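Local atomic coordinates of pyrrolidone-carboxylate peptidase (Pyrococcus furiosus, PDB entry 1X10), a protein that removes N-terminal pyroglutamyl (5-oxoproline) groups from polypeptides as a homotetrameric thiol peptidase, generally when the second residue is not proline. Residues K24-I29 and M191-V196; I29-A34 and V198-A203; P116-M121 and A131-S136. The protein carries 3 engineered substitutions. All coordinates share one frame; numbering follows the deposited sequence.

Contact 1 of 3, residues K24-I29 and M191-V196. Engineered in segment 191-196: Ala192 (natural residue Glu).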
ATOM      1  N   LYS A  24     -13.305  -6.297 -27.512  1.00 14.79           N
ATOM      2  CA  LYS A  24     -14.556  -6.389 -28.253  1.00 15.88           C
ATOM      3  C   LYS A  24     -15.101  -5.025 -28.669  1.00 15.68           C
ATOM      4  O   LYS A  24     -15.660  -4.885 -29.756  1.00 15.89           O
ATOM      5  CB  LYS A  24     -15.602  -7.139 -27.433  1.00 16.87           C
ATOM      6  CG  LYS A  24     -15.279  -8.609 -27.239  1.00 19.07           C
ATOM      7  CD  LYS A  24     -16.395  -9.322 -26.489  1.00 21.24           C
ATOM      8  CE  LYS A  24     -16.100 -10.805 -26.343  1.00 22.54           C
ATOM      9  NZ  LYS A  24     -17.164 -11.498 -25.554  1.00 24.46           N
ATOM     10  N   ASP A  25     -14.937  -4.025 -27.810  1.00 15.34           N
ATOM     11  CA  ASP A  25     -15.410  -2.676 -28.104  1.00 15.26           C
ATOM     12  C   ASP A  25     -14.595  -2.013 -29.207  1.00 15.86           C
ATOM     13  O   ASP A  25     -15.127  -1.226 -29.998  1.00 15.90           O
ATOM     14  CB  ASP A  25     -15.354  -1.801 -26.846  1.00 15.25           C
ATOM     15  CG  ASP A  25     -16.565  -1.993 -25.938  1.00 14.87           C
ATOM     16  OD1 ASP A  25     -16.565  -1.456 -24.815  1.00 14.69           O
ATOM     17  OD2 ASP A  25     -17.519  -2.674 -26.352  1.00 14.29           O
ATOM     18  N   LEU A  26     -13.306  -2.329 -29.266  1.00 15.69           N
ATOM     19  CA  LEU A  26     -12.440  -1.730 -30.268  1.00 15.91           C
ATOM     20  C   LEU A  26     -12.415  -2.495 -31.590  1.00 16.42           C
ATOM     21  O   LEU A  26     -11.982  -1.971 -32.612  1.00 16.65           O
ATOM     22  CB  LEU A  26     -11.022  -1.588 -29.714  1.00 15.54           C
ATOM     23  CG  LEU A  26     -10.871  -0.616 -28.539  1.00 15.28           C
ATOM     24  CD1 LEU A  26      -9.431  -0.629 -28.031  1.00 15.35           C
ATOM     25  CD2 LEU A  26     -11.261   0.791 -28.988  1.00 14.79           C
ATOM     26  N   ASP A  27     -12.899  -3.729 -31.583  1.00 17.01           N
ATOM     27  CA  ASP A  27     -12.900  -4.523 -32.807  1.00 18.33           C
ATOM     28  C   ASP A  27     -13.735  -3.884 -33.912  1.00 18.77           C
ATOM     29  O   ASP A  27     -14.883  -3.500 -33.685  1.00 18.87           O
ATOM     30  CB  ASP A  27     -13.443  -5.924 -32.541  1.00 18.07           C
ATOM     31  CG  ASP A  27     -13.253  -6.858 -33.730  1.00 18.78           C
ATOM     32  OD1 ASP A  27     -14.110  -7.746 -33.937  1.00 19.03           O
ATOM     33  OD2 ASP A  27     -12.243  -6.719 -34.451  1.00 18.03           O
ATOM     34  N   GLY A  28     -13.152  -3.770 -35.101  1.00 19.33           N
ATOM     35  CA  GLY A  28     -13.868  -3.200 -36.229  1.00 20.84           C
ATOM     36  C   GLY A  28     -13.912  -1.689 -36.349  1.00 21.83           C
ATOM     37  O   GLY A  28     -14.405  -1.179 -37.355  1.00 21.90           O
ATOM     38  N   ILE A  29     -13.418  -0.960 -35.353  1.00 22.59           N
ATOM     39  CA  ILE A  29     -13.448   0.492 -35.451  1.00 23.82           C
ATOM     40  C   ILE A  29     -12.313   0.955 -36.353  1.00 24.76           C
ATOM     41  O   ILE A  29     -11.414   0.180 -36.683  1.00 24.19           O
ATOM     42  CB  ILE A  29     -13.292   1.181 -34.074  1.00 23.88           C
ATOM     43  CG1 ILE A  29     -11.842   1.100 -33.597  1.00 24.19           C
ATOM     44  CG2 ILE A  29     -14.228   0.535 -33.063  1.00 24.27           C
ATOM     45  CD1 ILE A  29     -11.565   1.951 -32.376  1.00 24.53           C
ATOM     46  N   MET A 191     -12.345   5.155 -18.916  1.00 13.51           N
ATOM     47  CA  MET A 191     -11.000   5.709 -18.983  1.00 12.96           C
ATOM     48  C   MET A 191      -9.994   4.682 -19.495  1.00 12.61           C
ATOM     49  O   MET A 191      -9.079   5.024 -20.241  1.00 12.23           O
ATOM     50  CB  MET A 191     -10.550   6.228 -17.616  1.00 13.46           C
ATOM     51  CG  MET A 191      -9.154   6.833 -17.649  1.00 13.55           C
ATOM     52  SD  MET A 191      -8.694   7.709 -16.162  1.00 15.03           S
ATOM     53  CE  MET A 191      -9.533   9.297 -16.445  1.00 14.09           C
ATOM     54  N   ALA A 192     -10.161   3.426 -19.089  1.00 12.49           N
ATOM     55  CA  ALA A 192      -9.264   2.364 -19.532  1.00 12.19           C
ATOM     56  C   ALA A 192      -9.394   2.196 -21.047  1.00 12.29           C
ATOM     57  O   ALA A 192      -8.397   2.064 -21.764  1.00 11.68           O
ATOM     58  CB  ALA A 192      -9.612   1.049 -18.823  1.00 12.84           C
ATOM     59  N   LEU A 193     -10.632   2.206 -21.530  1.00 12.43           N
ATOM     60  CA  LEU A 193     -10.893   2.057 -22.957  1.00 12.84           C
ATOM     61  C   LEU A 193     -10.281   3.216 -23.735  1.00 13.03           C
ATOM     62  O   LEU A 193      -9.615   3.009 -24.752  1.00 12.97           O
ATOM     63  CB  LEU A 193     -12.402   1.990 -23.213  1.00 12.45           C
ATOM     64  CG  LEU A 193     -12.876   1.946 -24.670  1.00 12.62           C
ATOM     65  CD1 LEU A 193     -12.319   0.707 -25.373  1.00 12.35           C
ATOM     66  CD2 LEU A 193     -14.404   1.935 -24.704  1.00 12.60           C
ATOM     67  N   GLU A 194     -10.496   4.434 -23.251  1.00 13.17           N
ATOM     68  CA  GLU A 194      -9.966   5.619 -23.917  1.00 13.34           C
ATOM     69  C   GLU A 194      -8.439   5.595 -23.927  1.00 12.45           C
ATOM     70  O   GLU A 194      -7.809   6.014 -24.898  1.00 11.89           O
ATOM     71  CB  GLU A 194     -10.466   6.894 -23.224  1.00 14.64           C
ATOM     72  CG  GLU A 194      -9.951   8.184 -23.858  1.00 17.56           C
ATOM     73  CD  GLU A 194     -10.522   8.437 -25.245  1.00 19.42           C
ATOM     74  OE1 GLU A 194     -10.026   9.360 -25.933  1.00 21.36           O
ATOM     75  OE2 GLU A 194     -11.467   7.725 -25.652  1.00 20.61           O
ATOM     76  N   ALA A 195      -7.847   5.101 -22.845  1.00 11.55           N
ATOM     77  CA  ALA A 195      -6.396   5.016 -22.749  1.00 11.40           C
ATOM     78  C   ALA A 195      -5.851   4.144 -23.881  1.00 11.09           C
ATOM     79  O   ALA A 195      -4.864   4.499 -24.518  1.00 10.48           O
ATOM     80  CB  ALA A 195      -5.985   4.434 -21.385  1.00 11.06           C
ATOM     81  N   VAL A 196      -6.495   3.005 -24.124  1.00 11.30           N
ATOM     82  CA  VAL A 196      -6.063   2.107 -25.189  1.00 11.70           C
ATOM     83  C   VAL A 196      -6.255   2.776 -26.555  1.00 12.35           C
ATOM     84  O   VAL A 196      -5.412   2.646 -27.437  1.00 11.43           O
ATOM     85  CB  VAL A 196      -6.842   0.763 -25.143  1.00 11.33           C
ATOM     86  CG1 VAL A 196      -6.435  -0.127 -26.316  1.00 10.68           C
ATOM     87  CG2 VAL A 196      -6.553   0.047 -23.830  1.00 11.40           C
TER
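Helix-to-helix packing over the central sheet brings Leu26, at the C-terminal end of helix 18-26, against Leu193 and Val196 of helix 189-206. Leu26 meets both partners with different parts of its side chain. Its branch carbon CG lies 3.7 Å from Leu193 CD1, and its CD2 stands 3.8 Å from that same methyl, so CD1 of Leu193 rests against the fork of Leu26 as the two side chains run past each other in opposite directions. The other methyl, CD1 of Leu26, reaches Val196 CG1 at 3.5 Å, a rather tight carbon contact. With CG of Leu193 trans to its backbone nitrogen (chi1 175°), the isobutyl group extends from its helix to the end of helix 18-26. Beneath this seam both Leu26 and Val196 touch Val5 of strand 2-8, and Ile22, one turn earlier on helix 18-26, packs on Leu193 and Val196. The seam thus belongs to a helical layer on one face of the sheet of an alpha/beta/alpha sandwich. Its outer margin is polar: Asp25 lays OD1 4.0 Å from Leu193 CD2, the two side chains meeting nearly at right angles, while the same oxygen is hydrogen-bonded to Tyr189 OH, close to the start of the partner helix. Immediately after Leu26 the chain leaves the helix through a type II beta turn, closed by a bond of 3.3 Å from Ile29 N to Leu26 O, and Gly28 takes the positive phi (83°) that this turn needs at its third position. Ala192, on the same helix as Leu193, is an engineered replacement of a glutamate.

Contact 2 of 3, residues I29-A34 and V198-A203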
ATOM      1  N   ILE A  29     -13.418  -0.960 -35.353  1.00 22.59           N
ATOM      2  CA  ILE A  29     -13.448   0.492 -35.451  1.00 23.82           C
ATOM      3  C   ILE A  29     -12.313   0.955 -36.353  1.00 24.76           C
ATOM      4  O   ILE A  29     -11.414   0.180 -36.683  1.00 24.19           O
ATOM      5  CB  ILE A  29     -13.292   1.181 -34.074  1.00 23.88           C
ATOM      6  CG1 ILE A  29     -11.842   1.100 -33.597  1.00 24.19           C
ATOM      7  CG2 ILE A  29     -14.228   0.535 -33.063  1.00 24.27           C
ATOM      8  CD1 ILE A  29     -11.565   1.951 -32.376  1.00 24.53           C
ATOM      9  N   LYS A  30     -12.363   2.217 -36.756  1.00 25.56           N
ATOM     10  CA  LYS A  30     -11.321   2.773 -37.597  1.00 26.65           C
ATOM     11  C   LYS A  30     -10.887   4.126 -37.073  1.00 27.02           C
ATOM     12  O   LYS A  30     -11.713   4.938 -36.661  1.00 27.07           O
ATOM     13  CB  LYS A  30     -11.807   2.909 -39.043  1.00 26.73           C
ATOM     14  CG  LYS A  30     -12.160   1.588 -39.702  1.00 27.87           C
ATOM     15  CD  LYS A  30     -12.671   1.765 -41.131  1.00 28.82           C
ATOM     16  CE  LYS A  30     -11.558   2.083 -42.119  1.00 29.50           C
ATOM     17  NZ  LYS A  30     -10.887   3.380 -41.839  1.00 30.65           N
ATOM     18  N   ILE A  31      -9.579   4.337 -37.064  1.00 27.63           N
ATOM     19  CA  ILE A  31      -8.984   5.590 -36.635  1.00 28.02           C
ATOM     20  C   ILE A  31      -8.345   6.090 -37.926  1.00 27.98           C
ATOM     21  O   ILE A  31      -7.361   5.523 -38.399  1.00 28.04           O
ATOM     22  CB  ILE A  31      -7.913   5.355 -35.554  1.00 28.55           C
ATOM     23  CG1 ILE A  31      -8.576   4.758 -34.307  1.00 28.92           C
ATOM     24  CG2 ILE A  31      -7.205   6.666 -35.220  1.00 28.57           C
ATOM     25  CD1 ILE A  31      -7.610   4.420 -33.196  1.00 29.56           C
ATOM     26  N   GLY A  32      -8.917   7.137 -38.506  1.00 27.88           N
ATOM     27  CA  GLY A  32      -8.394   7.628 -39.765  1.00 27.70           C
ATOM     28  C   GLY A  32      -8.758   6.525 -40.741  1.00 27.38           C
ATOM     29  O   GLY A  32      -9.908   6.088 -40.767  1.00 27.19           O
ATOM     30  N   ASP A  33      -7.800   6.054 -41.532  1.00 26.60           N
ATOM     31  CA  ASP A  33      -8.087   4.973 -42.463  1.00 26.07           C
ATOM     32  C   ASP A  33      -7.497   3.651 -41.984  1.00 24.55           C
ATOM     33  O   ASP A  33      -7.448   2.674 -42.731  1.00 24.33           O
ATOM     34  CB  ASP A  33      -7.568   5.308 -43.863  1.00 27.50           C
ATOM     35  CG  ASP A  33      -8.494   6.249 -44.609  1.00 29.15           C
ATOM     36  OD1 ASP A  33      -9.706   5.953 -44.686  1.00 30.51           O
ATOM     37  OD2 ASP A  33      -8.013   7.280 -45.121  1.00 30.25           O
ATOM     38  N   ALA A  34      -7.054   3.629 -40.733  1.00 22.79           N
ATOM     39  CA  ALA A  34      -6.471   2.429 -40.149  1.00 20.86           C
ATOM     40  C   ALA A  34      -7.573   1.511 -39.640  1.00 19.90           C
ATOM     41  O   ALA A  34      -8.537   1.964 -39.022  1.00 19.20           O
ATOM     42  CB  ALA A  34      -5.540   2.805 -39.009  1.00 20.75           C
ATOM     43  N   VAL A 198      -6.158   5.934 -27.165  1.00 13.58           N
ATOM     44  CA  VAL A 198      -5.109   6.939 -27.271  1.00 13.83           C
ATOM     45  C   VAL A 198      -3.774   6.309 -27.669  1.00 13.23           C
ATOM     46  O   VAL A 198      -3.054   6.845 -28.509  1.00 13.51           O
ATOM     47  CB  VAL A 198      -4.929   7.699 -25.947  1.00 14.04           C
ATOM     48  CG1 VAL A 198      -3.688   8.585 -26.021  1.00 14.22           C
ATOM     49  CG2 VAL A 198      -6.174   8.546 -25.666  1.00 14.38           C
ATOM     50  N   ALA A 199      -3.448   5.169 -27.064  1.00 13.12           N
ATOM     51  CA  ALA A 199      -2.202   4.476 -27.372  1.00 12.32           C
ATOM     52  C   ALA A 199      -2.158   4.109 -28.852  1.00 12.24           C
ATOM     53  O   ALA A 199      -1.120   4.240 -29.509  1.00 11.89           O
ATOM     54  CB  ALA A 199      -2.076   3.212 -26.515  1.00 12.42           C
ATOM     55  N   ILE A 200      -3.284   3.636 -29.374  1.00 12.37           N
ATOM     56  CA  ILE A 200      -3.366   3.255 -30.783  1.00 12.72           C
ATOM     57  C   ILE A 200      -3.130   4.478 -31.675  1.00 13.32           C
ATOM     58  O   ILE A 200      -2.349   4.430 -32.628  1.00 12.93           O
ATOM     59  CB  ILE A 200      -4.754   2.645 -31.115  1.00 13.08           C
ATOM     60  CG1 ILE A 200      -4.961   1.353 -30.323  1.00 11.67           C
ATOM     61  CG2 ILE A 200      -4.857   2.372 -32.608  1.00 12.69           C
ATOM     62  CD1 ILE A 200      -6.359   0.787 -30.426  1.00 12.31           C
ATOM     63  N   GLU A 201      -3.806   5.575 -31.355  1.00 14.13           N
ATOM     64  CA  GLU A 201      -3.673   6.812 -32.115  1.00 15.26           C
ATOM     65  C   GLU A 201      -2.228   7.298 -32.136  1.00 14.99           C
ATOM     66  O   GLU A 201      -1.697   7.658 -33.193  1.00 14.56           O
ATOM     67  CB  GLU A 201      -4.570   7.895 -31.510  1.00 16.76           C
ATOM     68  CG  GLU A 201      -6.048   7.547 -31.541  1.00 19.94           C
ATOM     69  CD  GLU A 201      -6.907   8.509 -30.735  1.00 21.99           C
ATOM     70  OE1 GLU A 201      -8.137   8.306 -30.709  1.00 23.57           O
ATOM     71  OE2 GLU A 201      -6.363   9.459 -30.125  1.00 23.45           O
ATOM     72  N   VAL A 202      -1.590   7.298 -30.970  1.00 14.91           N
ATOM     73  CA  VAL A 202      -0.204   7.743 -30.868  1.00 15.31           C
ATOM     74  C   VAL A 202       0.733   6.805 -31.638  1.00 15.75           C
ATOM     75  O   VAL A 202       1.672   7.262 -32.294  1.00 15.12           O
ATOM     76  CB  VAL A 202       0.239   7.832 -29.392  1.00 15.14           C
ATOM     77  CG1 VAL A 202       1.711   8.226 -29.308  1.00 15.05           C
ATOM     78  CG2 VAL A 202      -0.635   8.851 -28.653  1.00 15.43           C
ATOM     79  N   ALA A 203       0.478   5.503 -31.564  1.00 16.08           N
ATOM     80  CA  ALA A 203       1.306   4.537 -32.277  1.00 17.37           C
ATOM     81  C   ALA A 203       1.175   4.787 -33.779  1.00 18.75           C
ATOM     82  O   ALA A 203       2.176   4.875 -34.498  1.00 18.48           O
ATOM     83  CB  ALA A 203       0.875   3.111 -31.939  1.00 17.00           C
TER
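Ile31 inserts its terminal methyl CD1 between two neighbouring residues of helix 189-206. On one flank that methyl presses on Ile200 CG2 at 3.5 Å, closer than carbons usually pack, and stands 4.0 Å from Ile200 CB. Glu201 takes part through the aliphatic part of its chain: its CG is 3.9 Å from Ile31 CD1 and 4.0 Å from Ile31 CG2, so both branches of the isoleucine bear on a single methylene, the two side chains meeting at about a right angle. The extended form of Ile31, with chi2 at 177°, carries CD1 far enough from the strand to touch the helix. Beyond CG the Glu201 chain also runs straight, and its OE2 forms a long, weak ion pair with Arg127. Further in, Ile200 packs on Ile65 of strand 63-69 and is touched by Leu26, which ties the apolar side of the contact to the sheet and to the end of helix 18-26. Ile31 itself is positioned by its backbone. Its N donates to Ala34 O at 3.2 Å, and Ala34 N donates in turn to Ile31 O at 3.0 Å. Between them Gly32, with a phi of 69°, occupies the second position of a type II' turn, a place that favours glycine. This is a two-residue beta hairpin, strand 30-31 folding back on strand 34-41, whose first strand leans on the helix lying over the sheet.

Contact 3 of 3, residues P116-M121 and A131-S136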
ATOM      1  N   PRO A 116       5.743   3.647 -28.935  1.00 12.24           N
ATOM      2  CA  PRO A 116       6.373   4.889 -28.476  1.00 12.79           C
ATOM      3  C   PRO A 116       5.819   5.144 -27.071  1.00 13.11           C
ATOM      4  O   PRO A 116       4.987   6.027 -26.866  1.00 12.69           O
ATOM      5  CB  PRO A 116       5.896   5.910 -29.505  1.00 12.48           C
ATOM      6  CG  PRO A 116       4.500   5.411 -29.828  1.00 12.54           C
ATOM      7  CD  PRO A 116       4.701   3.913 -29.944  1.00 12.45           C
ATOM      8  N   ILE A 117       6.291   4.353 -26.108  1.00 13.69           N
ATOM      9  CA  ILE A 117       5.793   4.432 -24.740  1.00 14.11           C
ATOM     10  C   ILE A 117       5.836   5.788 -24.052  1.00 14.80           C
ATOM     11  O   ILE A 117       4.886   6.148 -23.358  1.00 14.64           O
ATOM     12  CB  ILE A 117       6.467   3.367 -23.833  1.00 13.99           C
ATOM     13  CG1 ILE A 117       7.948   3.674 -23.631  1.00 14.52           C
ATOM     14  CG2 ILE A 117       6.307   1.983 -24.464  1.00 13.14           C
ATOM     15  CD1 ILE A 117       8.634   2.681 -22.679  1.00 15.49           C
ATOM     16  N   LYS A 118       6.912   6.549 -24.230  1.00 15.30           N
ATOM     17  CA  LYS A 118       6.981   7.863 -23.593  1.00 16.27           C
ATOM     18  C   LYS A 118       5.964   8.837 -24.197  1.00 15.73           C
ATOM     19  O   LYS A 118       5.344   9.616 -23.474  1.00 15.64           O
ATOM     20  CB  LYS A 118       8.400   8.440 -23.687  1.00 16.87           C
ATOM     21  CG  LYS A 118       9.415   7.756 -22.759  1.00 18.46           C
ATOM     22  CD  LYS A 118       8.968   7.835 -21.293  1.00 20.00           C
ATOM     23  CE  LYS A 118       9.930   7.125 -20.336  1.00 20.94           C
ATOM     24  NZ  LYS A 118      11.241   7.817 -20.193  1.00 21.55           N
ATOM     25  N   LYS A 119       5.789   8.795 -25.516  1.00 15.57           N
ATOM     26  CA  LYS A 119       4.821   9.674 -26.167  1.00 15.59           C
ATOM     27  C   LYS A 119       3.397   9.292 -25.759  1.00 14.71           C
ATOM     28  O   LYS A 119       2.536  10.155 -25.582  1.00 13.99           O
ATOM     29  CB  LYS A 119       4.961   9.602 -27.688  1.00 16.13           C
ATOM     30  CG  LYS A 119       6.228  10.251 -28.219  1.00 17.95           C
ATOM     31  CD  LYS A 119       6.242  10.254 -29.734  1.00 19.62           C
ATOM     32  CE  LYS A 119       7.451  11.007 -30.274  1.00 21.14           C
ATOM     33  NZ  LYS A 119       7.488  10.988 -31.762  1.00 22.65           N
ATOM     34  N   ILE A 120       3.149   7.994 -25.620  1.00 14.38           N
ATOM     35  CA  ILE A 120       1.834   7.523 -25.212  1.00 13.69           C
ATOM     36  C   ILE A 120       1.545   8.034 -23.797  1.00 14.59           C
ATOM     37  O   ILE A 120       0.479   8.585 -23.534  1.00 13.75           O
ATOM     38  CB  ILE A 120       1.768   5.975 -25.245  1.00 13.81           C
ATOM     39  CG1 ILE A 120       1.825   5.494 -26.696  1.00 13.05           C
ATOM     40  CG2 ILE A 120       0.503   5.481 -24.564  1.00 13.04           C
ATOM     41  CD1 ILE A 120       1.916   3.985 -26.849  1.00 13.82           C
ATOM     42  N   MET A 121       2.504   7.865 -22.891  1.00 15.12           N
ATOM     43  CA  MET A 121       2.321   8.320 -21.517  1.00 15.83           C
ATOM     44  C   MET A 121       2.041   9.822 -21.481  1.00 16.28           C
ATOM     45  O   MET A 121       1.179  10.293 -20.736  1.00 16.05           O
ATOM     46  CB  MET A 121       3.567   8.006 -20.680  1.00 16.62           C
ATOM     47  CG  MET A 121       3.494   8.535 -19.245  1.00 17.95           C
ATOM     48  SD  MET A 121       4.868   8.008 -18.162  1.00 19.53           S
ATOM     49  CE  MET A 121       6.140   9.205 -18.624  1.00 19.94           C
ATOM     50  N   ALA A 131      -1.034   7.626 -15.884  1.00 12.07           N
ATOM     51  CA  ALA A 131      -0.326   6.530 -16.524  1.00 12.29           C
ATOM     52  C   ALA A 131       1.160   6.626 -16.223  1.00 12.55           C
ATOM     53  O   ALA A 131       1.694   7.718 -16.002  1.00 12.82           O
ATOM     54  CB  ALA A 131      -0.559   6.575 -18.038  1.00 12.43           C
ATOM     55  N   TYR A 132       1.828   5.480 -16.207  1.00 12.68           N
ATOM     56  CA  TYR A 132       3.259   5.445 -15.956  1.00 12.91           C
ATOM     57  C   TYR A 132       3.873   4.265 -16.707  1.00 12.92           C
ATOM     58  O   TYR A 132       3.151   3.400 -17.226  1.00 12.51           O
ATOM     59  CB  TYR A 132       3.531   5.334 -14.452  1.00 12.86           C
ATOM     60  CG  TYR A 132       3.074   4.042 -13.825  1.00 13.50           C
ATOM     61  CD1 TYR A 132       3.957   2.976 -13.659  1.00 13.52           C
ATOM     62  CD2 TYR A 132       1.758   3.885 -13.385  1.00 13.37           C
ATOM     63  CE1 TYR A 132       3.544   1.785 -13.069  1.00 13.56           C
ATOM     64  CE2 TYR A 132       1.336   2.702 -12.794  1.00 13.72           C
ATOM     65  CZ  TYR A 132       2.237   1.656 -12.640  1.00 13.86           C
ATOM     66  OH  TYR A 132       1.830   0.485 -12.051  1.00 15.08           O
ATOM     67  N   ILE A 133       5.198   4.246 -16.785  1.00 12.17           N
ATOM     68  CA  ILE A 133       5.900   3.173 -17.471  1.00 12.30           C
ATOM     69  C   ILE A 133       6.252   2.092 -16.456  1.00 11.99           C
ATOM     70  O   ILE A 133       6.882   2.368 -15.437  1.00 11.36           O
ATOM     71  CB  ILE A 133       7.213   3.677 -18.146  1.00 13.40           C
ATOM     72  CG1 ILE A 133       6.918   4.425 -19.459  1.00 14.68           C
ATOM     73  CG2 ILE A 133       8.086   2.480 -18.538  1.00 13.09           C
ATOM     74  CD1 ILE A 133       5.727   5.323 -19.436  1.00 17.02           C
ATOM     75  N   SER A 134       5.828   0.863 -16.735  1.00 11.60           N
ATOM     76  CA  SER A 134       6.118  -0.270 -15.864  1.00 11.13           C
ATOM     77  C   SER A 134       7.351  -0.987 -16.405  1.00 11.42           C
ATOM     78  O   SER A 134       7.510  -1.133 -17.622  1.00 10.05           O
ATOM     79  CB  SER A 134       4.929  -1.237 -15.831  1.00 11.43           C
ATOM     80  OG  SER A 134       5.293  -2.469 -15.237  1.00 10.68           O
ATOM     81  N   ASN A 135       8.220  -1.437 -15.499  1.00 10.59           N
ATOM     82  CA  ASN A 135       9.440  -2.123 -15.904  1.00 11.11           C
ATOM     83  C   ASN A 135       9.377  -3.640 -15.759  1.00 10.95           C
ATOM     84  O   ASN A 135      10.381  -4.341 -15.916  1.00 10.85           O
ATOM     85  CB  ASN A 135      10.624  -1.533 -15.146  1.00 10.51           C
ATOM     86  CG  ASN A 135      10.868  -0.090 -15.528  1.00 11.39           C
ATOM     87  OD1 ASN A 135      11.104   0.764 -14.671  1.00 13.51           O
ATOM     88  ND2 ASN A 135      10.807   0.190 -16.824  1.00 10.13           N
ATOM     89  N   SER A 136       8.186  -4.138 -15.448  1.00 10.07           N
ATOM     90  CA  SER A 136       7.954  -5.573 -15.351  1.00  9.98           C
ATOM     91  C   SER A 136       6.476  -5.850 -15.568  1.00  9.77           C
ATOM     92  O   SER A 136       5.624  -5.330 -14.844  1.00  8.61           O
ATOM     93  CB  SER A 136       8.362  -6.131 -13.989  1.00 10.52           C
ATOM     94  OG  SER A 136       8.018  -7.509 -13.920  1.00  9.75           O
TER
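The ammonium nitrogen of Lys118 makes a salt bridge to Asp100 of the third subunit and a long, weak ion pair with Asp87 of that subunit, while the alkyl part of the lysine crosses Ile133 at about a right angle. Its CE is 4.1 Å from Ile133 CG1. A bend at chi2 (-58°) brings CE back to the isoleucine, although the side chain leaves its helix pointing away from the strand; a second bend at chi4 (70°) sets the direction of NZ. Ile133 is held on further sides by Ile117, whose CD1 approaches CG1 at 4.0 Å, and by Met121. These residues join helix 117-126 to strand 131-134, which follows it in the chain and runs back nearly antiparallel to it, at 160°. The strand adds to the sheet parallel to strand 76-83, with backbone bonds from Tyr132 and Ser134 to Ile78, so the helix lies in the connection that brings the chain back to the same sheet. Along strand 131-134 the side chains alternate: Ile133 faces the helix, whereas Ser134 is hydrogen-bonded through OG to Glu79, an active-site residue. Met121 folds over the strand's beginning. Its CG is 3.8 Å from Ala131 O, an oxygen that accepts a hydrogen bond from His125 NE2, and its SD lies 3.7 Å from Tyr132 CA and against Ile133 CD1, where the modelled separation is too short to be taken literally. An alanine in place of Met121 would lack the sulfur and CG, is likely to open a gap beside Tyr132 CA, and would probably leave the CG1-CD1 arm of Ile133 freer to swing. Ile117 also touches Ile78, carrying the packing onto the neighbouring strand.

Overall arrangement
Contacts 1 and 2 lie along one helix, 189-206, and share Ile29: the first sets the end of helix 18-26 against it, the second the hairpin that follows, and Leu26 packs on Ile200 between them. Both are partly buried and apolar, with acidic side chains at the margin. Contact 3 is a surface contact and joins elements close in sequence; its lysine reaches another subunit, and its strand is hydrogen-bonded through Ser134 to the active-site Glu79, whereas contact 2 lies away from the annotated sites. Val202 and Ala199 of helix 189-206 touch Ile120, so the 116-121 and 198-203 segments also pack together above the same sheet.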